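Local coordinates for protein phosphoribosylaminoimidazole carboxylase, ATPase subunit (Thermus thermophilus, PDB 3AW8) that probably catalyses the ATP-dependent joining of hydrogencarbonate to 5-aminoimidazole ribonucleotide, giving N5-carboxyaminoimidazole ribonucleotide in purine biosynthesis, at residues A[267-271]-A[272-276]; A[13-16]-A[17-21]; A[280-283]-A[284-288]; A[237-240]-A[241-245]. One frame throughout, in Å; residues are numbered along the deposited sequence.

Contact 1: A[267-271]-A[272-276]; sequences GHWTI and EGAET
Trp-269 holds its CG between the backbone N and the carbonyl carbon (chi1 62°), which swings the indole forward to Gly-273 and Ala-274, while Glu-272 bends at chi2 (-95°) and folds its carboxylate back beside Ile-271. The benzene rim of the indole does the touching: CZ3 of Trp-269 sits 3.3 Å from Gly-273 O, which lies at the ring edge and in its plane, and 3.9 Å from Ala-274 CB. Thr-270 lays its CG2 over the centre of one indole face. Its CB meets Ala-274 CB at 3.7 Å, so the small methyl is shared by Trp-269 and Thr-270. The hydroxyl of Thr-270 gives its proton to Gly-267 O (OG1 to O 2.9 Å) and takes a bond from Gln-278 N; Gly-267 O is thus gripped by both the N and the OG1 of Thr-270. Glu-272 runs alongside Ile-271, with OE1 3.3 Å from Ile-271 CB. That OE1 also bonds His-324 NE2; a water modelled between it and His-268 O sits implausibly close to OE1 and is doubtful. Cut back to an alanine, Glu-272 is likely to leave His-324 NE2 without its carboxylate mate and the flank of Ile-271 bare. Nearby, Glu-275 O bonds His-322 of the second subunit, placing the segment beside the dimer interface. Thr-270 N to Gly-267 O closes a type I beta turn from Gly-267 to Thr-270; it leads into a short, weakly bonded helix, 270-273, in which Gly-273 N bonds Trp-269 O (2.7 Å), in the ATP-grasp part of the chain.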
loop_
_atom_site.group_PDB
_atom_site.type_symbol
_atom_site.label_atom_id
_atom_site.label_comp_id
_atom_site.label_asym_id
_atom_site.label_seq_id
_atom_site.Cartn_x
_atom_site.Cartn_y
_atom_site.Cartn_z
ATOM N N GLY A 267 9.638 -8.576 8.736
ATOM C CA GLY A 267 8.692 -7.514 9.033
ATOM C C GLY A 267 7.737 -7.157 7.905
ATOM O O GLY A 267 6.956 -6.210 8.027
ATOM N N HIS A 268 7.780 -7.907 6.807
ATOM C CA HIS A 268 6.908 -7.605 5.689
ATOM C C HIS A 268 5.449 -7.682 6.066
ATOM O O HIS A 268 4.605 -7.111 5.381
ATOM C CB HIS A 268 7.187 -8.537 4.518
ATOM C CG HIS A 268 8.566 -8.396 3.965
ATOM N ND1 HIS A 268 9.344 -7.281 4.194
ATOM C CD2 HIS A 268 9.305 -9.221 3.187
ATOM C CE1 HIS A 268 10.505 -7.427 3.581
ATOM N NE2 HIS A 268 10.507 -8.595 2.964
ATOM N N TRP A 269 5.142 -8.379 7.157
ATOM C CA TRP A 269 3.750 -8.504 7.597
ATOM C C TRP A 269 3.177 -7.158 8.064
ATOM O O TRP A 269 1.959 -7.005 8.176
ATOM C CB TRP A 269 3.631 -9.508 8.742
ATOM C CG TRP A 269 4.394 -9.092 9.961
ATOM C CD1 TRP A 269 5.716 -9.323 10.218
ATOM C CD2 TRP A 269 3.905 -8.305 11.052
ATOM N NE1 TRP A 269 6.081 -8.726 11.400
ATOM C CE2 TRP A 269 4.987 -8.094 11.934
ATOM C CE3 TRP A 269 2.659 -7.753 11.369
ATOM C CZ2 TRP A 269 4.861 -7.355 13.118
ATOM C CZ3 TRP A 269 2.533 -7.011 12.550
ATOM C CH2 TRP A 269 3.630 -6.823 13.407
ATOM N N THR A 270 4.049 -6.185 8.333
ATOM C CA THR A 270 3.585 -4.890 8.809
ATOM C C THR A 270 2.894 -4.047 7.744
ATOM O O THR A 270 2.274 -3.025 8.064
ATOM C CB THR A 270 4.730 -4.052 9.443
ATOM O OG1 THR A 270 5.675 -3.675 8.438
ATOM C CG2 THR A 270 5.437 -4.847 10.539
ATOM N N ILE A 271 2.985 -4.467 6.482
ATOM C CA ILE A 271 2.330 -3.716 5.417
ATOM C C ILE A 271 0.816 -3.692 5.638
ATOM O O ILE A 271 0.179 -2.668 5.451
ATOM C CB ILE A 271 2.653 -4.298 4.026
ATOM C CG1 ILE A 271 4.164 -4.248 3.784
ATOM C CG2 ILE A 271 1.961 -3.478 2.945
ATOM C CD1 ILE A 271 4.580 -4.793 2.439
ATOM N N GLU A 272 0.237 -4.818 6.038
ATOM C CA GLU A 272 -1.196 -4.859 6.318
ATOM C C GLU A 272 -1.496 -5.280 7.761
ATOM O O GLU A 272 -2.568 -4.979 8.277
ATOM C CB GLU A 272 -1.925 -5.782 5.343
ATOM C CG GLU A 272 -1.111 -6.956 4.904
ATOM C CD GLU A 272 -0.396 -6.689 3.602
ATOM O OE1 GLU A 272 0.804 -7.021 3.504
ATOM O OE2 GLU A 272 -1.040 -6.154 2.675
ATOM N N GLY A 273 -0.542 -5.941 8.417
ATOM C CA GLY A 273 -0.744 -6.382 9.792
ATOM C C GLY A 273 -0.369 -5.431 10.932
ATOM O O GLY A 273 -0.483 -5.795 12.104
ATOM N N ALA A 274 0.095 -4.226 10.612
ATOM C CA ALA A 274 0.456 -3.253 11.642
ATOM C C ALA A 274 -0.102 -1.908 11.195
ATOM O O ALA A 274 -0.315 -1.693 10.004
ATOM C CB ALA A 274 1.965 -3.178 11.804
ATOM N N GLU A 275 -0.339 -0.997 12.128
ATOM C CA GLU A 275 -0.908 0.285 11.750
ATOM C C GLU A 275 -0.015 1.076 10.810
ATOM O O GLU A 275 -0.494 1.901 10.029
ATOM C CB GLU A 275 -1.232 1.125 12.989
ATOM C CG GLU A 275 -2.271 2.204 12.700
ATOM C CD GLU A 275 -3.578 1.620 12.169
ATOM O OE1 GLU A 275 -4.336 2.343 11.477
ATOM O OE2 GLU A 275 -3.849 0.432 12.456
ATOM N N THR A 276 1.287 0.828 10.887
ATOM C CA THR A 276 2.252 1.521 10.045
ATOM C C THR A 276 3.281 0.496 9.630
ATOM O O THR A 276 3.836 -0.210 10.478
ATOM C CB THR A 276 2.985 2.652 10.805
ATOM O OG1 THR A 276 2.035 3.484 11.479
ATOM C CG2 THR A 276 3.781 3.511 9.831
HETATM O O HOH W 1 3.002 -8.059 3.430
HETATM O O HOH W 2 0.439 -0.636 7.533
#

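Contact 2: A[13-16]-A[17-21]; sequences MLAL and AGYPL
Tyr-19 leans back on Ala-15 at the C-terminal end of the helix, and this is the tight part of the contact. The backbone N of Tyr-19 bonds Ala-15 O at 3.0 Å with an N-H...O angle of 149°, and the ring sits obliquely beside the same oxygen, CE2 touching Ala-15 CB at 4.0 Å. With CG anti to the carbonyl carbon (chi1 -75°), the phenol is laid back along the helix instead of out from it, and its hydroxyl bonds Val-39 O. Gly-18 N adds two weak bonds, to Leu-14 O and to Ala-15 O, so Ala-15 O serves two donors. The helix is the alpha element of the beta-alpha-beta unit made by strand 2-5, helix 9-18 and strand 25-29, in the Rossmann-like preATP-grasp domain; Ala-15 faces Phe-25 and Phe-27 of the second strand. The partly exposed residues are Leu-16, Ala-17 and Pro-20, where fewer side-chain atoms meet within this turn. Leu-16 O has no N-H of Pro-20 to meet, and instead has Pro-20 CD at 3.2 Å. The leucine branch takes no part in this turn, packing on Val-39 and on Tyr-19 of the second subunit, and Arg-12 of that subunit bonds Tyr-19 O of this chain. Ala-17 presents only a methyl, 3.4 Å from Met-13 O, while its N bonds that same Met-13 O at 3.0 Å.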
loop_
_atom_site.group_PDB
_atom_site.type_symbol
_atom_site.label_atom_id
_atom_site.label_comp_id
_atom_site.label_asym_id
_atom_site.label_seq_id
_atom_site.Cartn_x
_atom_site.Cartn_y
_atom_site.Cartn_z
ATOM N N MET A 13 9.791 -1.973 -2.048
ATOM C CA MET A 13 8.742 -1.729 -1.075
ATOM C C MET A 13 8.855 -0.391 -0.364
ATOM O O MET A 13 7.833 0.202 -0.029
ATOM C CB MET A 13 8.639 -2.908 -0.112
ATOM C CG MET A 13 8.105 -4.141 -0.848
ATOM S SD MET A 13 7.709 -5.532 0.195
ATOM C CE MET A 13 9.346 -6.335 0.316
ATOM N N LEU A 14 10.079 0.101 -0.160
ATOM C CA LEU A 14 10.264 1.429 0.437
ATOM C C LEU A 14 9.604 2.458 -0.495
ATOM O O LEU A 14 8.839 3.330 -0.058
ATOM C CB LEU A 14 11.750 1.765 0.579
ATOM C CG LEU A 14 12.458 1.104 1.762
ATOM C CD1 LEU A 14 13.978 1.161 1.597
ATOM C CD2 LEU A 14 12.005 1.803 3.037
ATOM N N ALA A 15 9.880 2.345 -1.791
ATOM C CA ALA A 15 9.301 3.282 -2.744
ATOM C C ALA A 15 7.770 3.217 -2.762
ATOM O O ALA A 15 7.106 4.258 -2.755
ATOM C CB ALA A 15 9.870 3.034 -4.147
ATOM N N LEU A 16 7.209 2.007 -2.782
ATOM C CA LEU A 16 5.745 1.859 -2.799
ATOM C C LEU A 16 5.133 2.460 -1.547
ATOM O O LEU A 16 4.046 3.027 -1.596
ATOM C CB LEU A 16 5.334 0.386 -2.918
ATOM C CG LEU A 16 5.738 -0.273 -4.251
ATOM C CD1 LEU A 16 5.423 -1.770 -4.221
ATOM C CD2 LEU A 16 5.018 0.405 -5.398
ATOM N N ALA A 17 5.838 2.352 -0.425
ATOM C CA ALA A 17 5.325 2.922 0.814
ATOM C C ALA A 17 5.514 4.446 0.834
ATOM O O ALA A 17 4.799 5.155 1.538
ATOM C CB ALA A 17 6.024 2.274 2.023
ATOM N N GLY A 18 6.458 4.947 0.041
ATOM C CA GLY A 18 6.728 6.375 0.020
ATOM C C GLY A 18 5.911 7.237 -0.921
ATOM O O GLY A 18 5.678 8.420 -0.638
ATOM N N TYR A 19 5.477 6.685 -2.049
ATOM C CA TYR A 19 4.690 7.480 -2.986
ATOM C C TYR A 19 3.424 8.080 -2.347
ATOM O O TYR A 19 3.036 9.200 -2.669
ATOM C CB TYR A 19 4.327 6.644 -4.214
ATOM C CG TYR A 19 5.478 6.444 -5.165
ATOM C CD1 TYR A 19 6.087 7.536 -5.792
ATOM C CD2 TYR A 19 5.977 5.168 -5.433
ATOM C CE1 TYR A 19 7.163 7.370 -6.659
ATOM C CE2 TYR A 19 7.056 4.988 -6.302
ATOM C CZ TYR A 19 7.642 6.097 -6.911
ATOM O OH TYR A 19 8.696 5.931 -7.772
ATOM N N PRO A 20 2.758 7.345 -1.440
ATOM C CA PRO A 20 1.558 7.930 -0.835
ATOM C C PRO A 20 1.899 9.182 -0.035
ATOM O O PRO A 20 1.024 10.004 0.237
ATOM C CB PRO A 20 1.027 6.807 0.050
ATOM C CG PRO A 20 1.472 5.580 -0.684
ATOM C CD PRO A 20 2.885 5.923 -1.079
ATOM N N LEU A 21 3.168 9.321 0.346
ATOM C CA LEU A 21 3.615 10.489 1.099
ATOM C C LEU A 21 4.157 11.534 0.132
ATOM O O LEU A 21 4.791 12.500 0.541
ATOM C CB LEU A 21 4.705 10.109 2.108
ATOM C CG LEU A 21 4.287 9.219 3.284
ATOM C CD1 LEU A 21 5.501 8.785 4.055
ATOM C CD2 LEU A 21 3.343 9.970 4.198
#

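Contact 3: A[280-283]-A[284-288]; sequences ENHL and RAVLG
Arg-284 sits one turn on from Glu-280 in helix 278-287, and the two make an i to i+4 salt bridge along the helix surface. The arginine starts tight against the backbone: CB rests 3.6 Å from Glu-280 O, and CG comes to 3.3 Å from the same oxygen, which also takes the bond from Arg-284 N. CD then passes 3.6 Å from Glu-280 CG, methylene on methylene. There the chain bends (chi3 82°), turning NE to a hydrogen bond with Pro-290 O, in the chain beyond the helix. At the tip NH1 meets Glu-280 OE1 at 2.6 Å, near the plane of the guanidinium but with a poorly directed N-H, so the hydrogen bond inside the salt bridge is weak. Carboxylate and guanidinium are nearly coplanar, 21° apart. Glu-280 gets there with a fully extended chain. Leu-316 of the second subunit packs on the arginine.

Another side of the helix belongs to His-282, held at both ring nitrogens: NE2 bonds Thr-64 OG1, and ND1 probably bonds Val-242 N. These fix the ring's rotation, and Val-286 uses it as a platform, its CG1 over one face in a CH-pi contact at 4.1 Å from the centroid, offset toward the rim. The helix ends in a Schellman motif at Gly-288, which takes a positive phi (84°), and Gly-288 N bonds Ala-285 O at 2.9 Å.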
loop_
_atom_site.group_PDB
_atom_site.type_symbol
_atom_site.label_atom_id
_atom_site.label_comp_id
_atom_site.label_asym_id
_atom_site.label_seq_id
_atom_site.Cartn_x
_atom_site.Cartn_y
_atom_site.Cartn_z
ATOM N N GLU A 280 7.104 2.419 5.707
ATOM C CA GLU A 280 6.686 3.793 5.900
ATOM C C GLU A 280 7.425 4.409 7.095
ATOM O O GLU A 280 7.876 5.554 7.033
ATOM C CB GLU A 280 5.173 3.892 6.117
ATOM C CG GLU A 280 4.731 5.343 6.338
ATOM C CD GLU A 280 3.237 5.523 6.545
ATOM O OE1 GLU A 280 2.859 6.562 7.127
ATOM O OE2 GLU A 280 2.444 4.653 6.121
ATOM N N ASN A 281 7.562 3.649 8.178
ATOM C CA ASN A 281 8.249 4.157 9.360
ATOM C C ASN A 281 9.718 4.473 9.107
ATOM O O ASN A 281 10.245 5.468 9.624
ATOM C CB ASN A 281 8.116 3.169 10.522
ATOM C CG ASN A 281 7.179 3.675 11.604
ATOM O OD1 ASN A 281 6.706 2.907 12.442
ATOM N ND2 ASN A 281 6.914 4.975 11.595
ATOM N N HIS A 282 10.378 3.633 8.315
ATOM C CA HIS A 282 11.776 3.865 8.007
ATOM C C HIS A 282 11.861 5.212 7.321
ATOM O O HIS A 282 12.725 6.029 7.631
ATOM C CB HIS A 282 12.320 2.791 7.072
ATOM C CG HIS A 282 13.762 2.984 6.712
ATOM N ND1 HIS A 282 14.793 2.624 7.551
ATOM C CD2 HIS A 282 14.343 3.521 5.612
ATOM C CE1 HIS A 282 15.946 2.928 6.984
ATOM N NE2 HIS A 282 15.702 3.474 5.807
ATOM N N LEU A 283 10.941 5.430 6.386
ATOM C CA LEU A 283 10.881 6.667 5.627
ATOM C C LEU A 283 10.595 7.850 6.550
ATOM O O LEU A 283 11.241 8.895 6.449
ATOM C CB LEU A 283 9.796 6.558 4.543
ATOM C CG LEU A 283 10.178 6.420 3.060
ATOM C CD1 LEU A 283 11.528 5.758 2.888
ATOM C CD2 LEU A 283 9.085 5.622 2.352
ATOM N N ARG A 284 9.631 7.684 7.448
ATOM C CA ARG A 284 9.285 8.757 8.369
ATOM C C ARG A 284 10.486 9.089 9.251
ATOM O O ARG A 284 10.797 10.264 9.478
ATOM C CB ARG A 284 8.059 8.360 9.209
ATOM C CG ARG A 284 6.781 8.365 8.375
ATOM C CD ARG A 284 5.627 7.563 8.970
ATOM N NE ARG A 284 4.890 8.301 9.990
ATOM C CZ ARG A 284 3.618 8.079 10.311
ATOM N NH1 ARG A 284 2.913 7.140 9.693
ATOM N NH2 ARG A 284 3.051 8.795 11.266
ATOM N N ALA A 285 11.177 8.051 9.712
ATOM C CA ALA A 285 12.353 8.229 10.547
ATOM C C ALA A 285 13.430 9.056 9.856
ATOM O O ALA A 285 13.763 10.146 10.315
ATOM C CB ALA A 285 12.923 6.885 10.942
ATOM N N VAL A 286 13.969 8.554 8.750
ATOM C CA VAL A 286 15.039 9.262 8.053
ATOM C C VAL A 286 14.627 10.635 7.549
ATOM O O VAL A 286 15.476 11.450 7.179
ATOM C CB VAL A 286 15.582 8.445 6.849
ATOM C CG1 VAL A 286 15.954 7.038 7.298
ATOM C CG2 VAL A 286 14.558 8.416 5.718
ATOM N N LEU A 287 13.325 10.895 7.536
ATOM C CA LEU A 287 12.824 12.174 7.040
ATOM C C LEU A 287 12.610 13.182 8.162
ATOM O O LEU A 287 12.451 14.372 7.910
ATOM C CB LEU A 287 11.519 11.952 6.261
ATOM C CG LEU A 287 11.444 12.459 4.812
ATOM C CD1 LEU A 287 12.804 12.418 4.154
ATOM C CD2 LEU A 287 10.444 11.608 4.040
ATOM N N GLY A 288 12.623 12.703 9.401
ATOM C CA GLY A 288 12.431 13.587 10.534
ATOM C C GLY A 288 10.965 13.833 10.819
ATOM O O GLY A 288 10.607 14.799 11.482
#

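Contact 4: A[237-240]-A[241-245]; sequences LDYV and GVLAL
The chain leaves helix 220-237 through Asp-238, whose positive phi (59°) ends the helix in a Schellman motif, and after two more residues straightens into strand 241-250, so that Tyr-239 can reach Gly-241, Val-242 and Leu-243. This is the helix-to-strand connection of the ATP-grasp domain, and it feeds a strand of the antiparallel sheet that lies between 253-260 and 179-187. The side chain of Tyr-239 has its CG anti to the backbone N (chi1 -155°), which sends the ring forward along the strand's beginning. One face of that ring takes Leu-243: the leucine CB stands 3.7 Å from the ring centroid, a CH-pi contact offset toward the rim, with CE2 of Tyr-239 3.4 Å away. The edge of the ring borders the backbone, with Gly-241 O and Val-242 N in its plane. The hydroxyl is modelled as donating to Val-242 O at 2.6 Å from OH, though its position is less certain. Pro-86, Ala-90 and Pro-261 also touch Tyr-239. With an alanine in place of Tyr-239, Leu-243 is likely to lose the ring face it rests on, opening a gap toward helix 88-94. Gly-241 has backbone angles at which a side chain would run into Val-240 O. Farther along the leucine, CD2 of Leu-243 packs against Tyr-239 CE1 at 3.8 Å.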
loop_
_atom_site.group_PDB
_atom_site.type_symbol
_atom_site.label_atom_id
_atom_site.label_comp_id
_atom_site.label_asym_id
_atom_site.label_seq_id
_atom_site.Cartn_x
_atom_site.Cartn_y
_atom_site.Cartn_z
ATOM N N LEU A 237 24.471 3.813 18.496
ATOM C CA LEU A 237 24.871 4.072 17.113
ATOM C C LEU A 237 24.298 5.351 16.524
ATOM O O LEU A 237 24.611 5.694 15.385
ATOM C CB LEU A 237 24.435 2.913 16.216
ATOM C CG LEU A 237 25.049 1.522 16.355
ATOM C CD1 LEU A 237 24.091 0.489 15.774
ATOM C CD2 LEU A 237 26.394 1.480 15.652
ATOM N N ASP A 238 23.465 6.057 17.285
ATOM C CA ASP A 238 22.828 7.268 16.767
ATOM C C ASP A 238 22.043 6.832 15.538
ATOM O O ASP A 238 22.052 7.482 14.491
ATOM C CB ASP A 238 23.874 8.308 16.374
ATOM C CG ASP A 238 24.038 9.382 17.426
ATOM O OD1 ASP A 238 24.527 9.074 18.542
ATOM O OD2 ASP A 238 23.659 10.537 17.136
ATOM N N TYR A 239 21.365 5.704 15.697
ATOM C CA TYR A 239 20.588 5.095 14.639
ATOM C C TYR A 239 19.401 5.939 14.213
ATOM O O TYR A 239 18.711 6.537 15.040
ATOM C CB TYR A 239 20.087 3.718 15.088
ATOM C CG TYR A 239 19.809 2.777 13.938
ATOM C CD1 TYR A 239 20.824 1.992 13.400
ATOM C CD2 TYR A 239 18.541 2.700 13.363
ATOM C CE1 TYR A 239 20.587 1.152 12.321
ATOM C CE2 TYR A 239 18.293 1.864 12.278
ATOM C CZ TYR A 239 19.319 1.093 11.765
ATOM O OH TYR A 239 19.081 0.242 10.719
ATOM N N VAL A 240 19.180 5.982 12.907
ATOM C CA VAL A 240 18.055 6.702 12.339
ATOM C C VAL A 240 17.473 5.782 11.287
ATOM O O VAL A 240 18.161 5.382 10.342
ATOM C CB VAL A 240 18.478 8.016 11.675
ATOM C CG1 VAL A 240 17.250 8.738 11.150
ATOM C CG2 VAL A 240 19.229 8.882 12.677
ATOM N N GLY A 241 16.209 5.431 11.473
ATOM C CA GLY A 241 15.548 4.540 10.542
ATOM C C GLY A 241 15.105 3.279 11.248
ATOM O O GLY A 241 14.899 3.269 12.466
ATOM N N VAL A 242 14.949 2.210 10.484
ATOM C CA VAL A 242 14.527 0.948 11.058
ATOM C C VAL A 242 15.706 0.013 11.262
ATOM O O VAL A 242 16.559 -0.146 10.391
ATOM C CB VAL A 242 13.456 0.283 10.183
ATOM C CG1 VAL A 242 13.240 -1.173 10.607
ATOM C CG2 VAL A 242 12.160 1.074 10.307
ATOM N N LEU A 243 15.739 -0.598 12.437
ATOM C CA LEU A 243 16.799 -1.515 12.818
ATOM C C LEU A 243 16.152 -2.867 13.135
ATOM O O LEU A 243 15.129 -2.924 13.813
ATOM C CB LEU A 243 17.522 -0.920 14.035
ATOM C CG LEU A 243 18.756 -1.538 14.687
ATOM C CD1 LEU A 243 18.325 -2.428 15.816
ATOM C CD2 LEU A 243 19.582 -2.281 13.660
ATOM N N ALA A 244 16.728 -3.950 12.622
ATOM C CA ALA A 244 16.187 -5.283 12.860
ATOM C C ALA A 244 17.149 -6.118 13.695
ATOM O O ALA A 244 18.284 -6.387 13.289
ATOM C CB ALA A 244 15.900 -5.981 11.536
ATOM N N LEU A 245 16.675 -6.528 14.866
ATOM C CA LEU A 245 17.460 -7.332 15.789
ATOM C C LEU A 245 16.892 -8.744 15.890
ATOM O O LEU A 245 15.718 -8.932 16.202
ATOM C CB LEU A 245 17.457 -6.673 17.168
ATOM C CG LEU A 245 18.704 -5.912 17.630
ATOM C CD1 LEU A 245 19.414 -5.280 16.446
ATOM C CD2 LEU A 245 18.298 -4.867 18.673
#

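Overall arrangement
Along the chain the order is contact 2, contact 4, contact 1, contact 3. Contact 3, on helix 278-287, is the meeting point: its centre is about 11 Å from those of contacts 2 and 4, and it touches both, as well as contact 1. Helix 9-18 of the Rossmann-like preATP-grasp part packs on this helix through Leu-14 and Ala-17, and strand 241-250 also meets it, through His-282, Ala-285 and Val-286. Contacts 1 and 2 also touch, Met-13 packing on His-268 and Ile-271, while contact 4 stays about 7 Å, between nearest atoms, from either. The N-terminal domain is thereby packed against the ATP-grasp portion, with contacts 1, 2 and 3 reaching the second subunit.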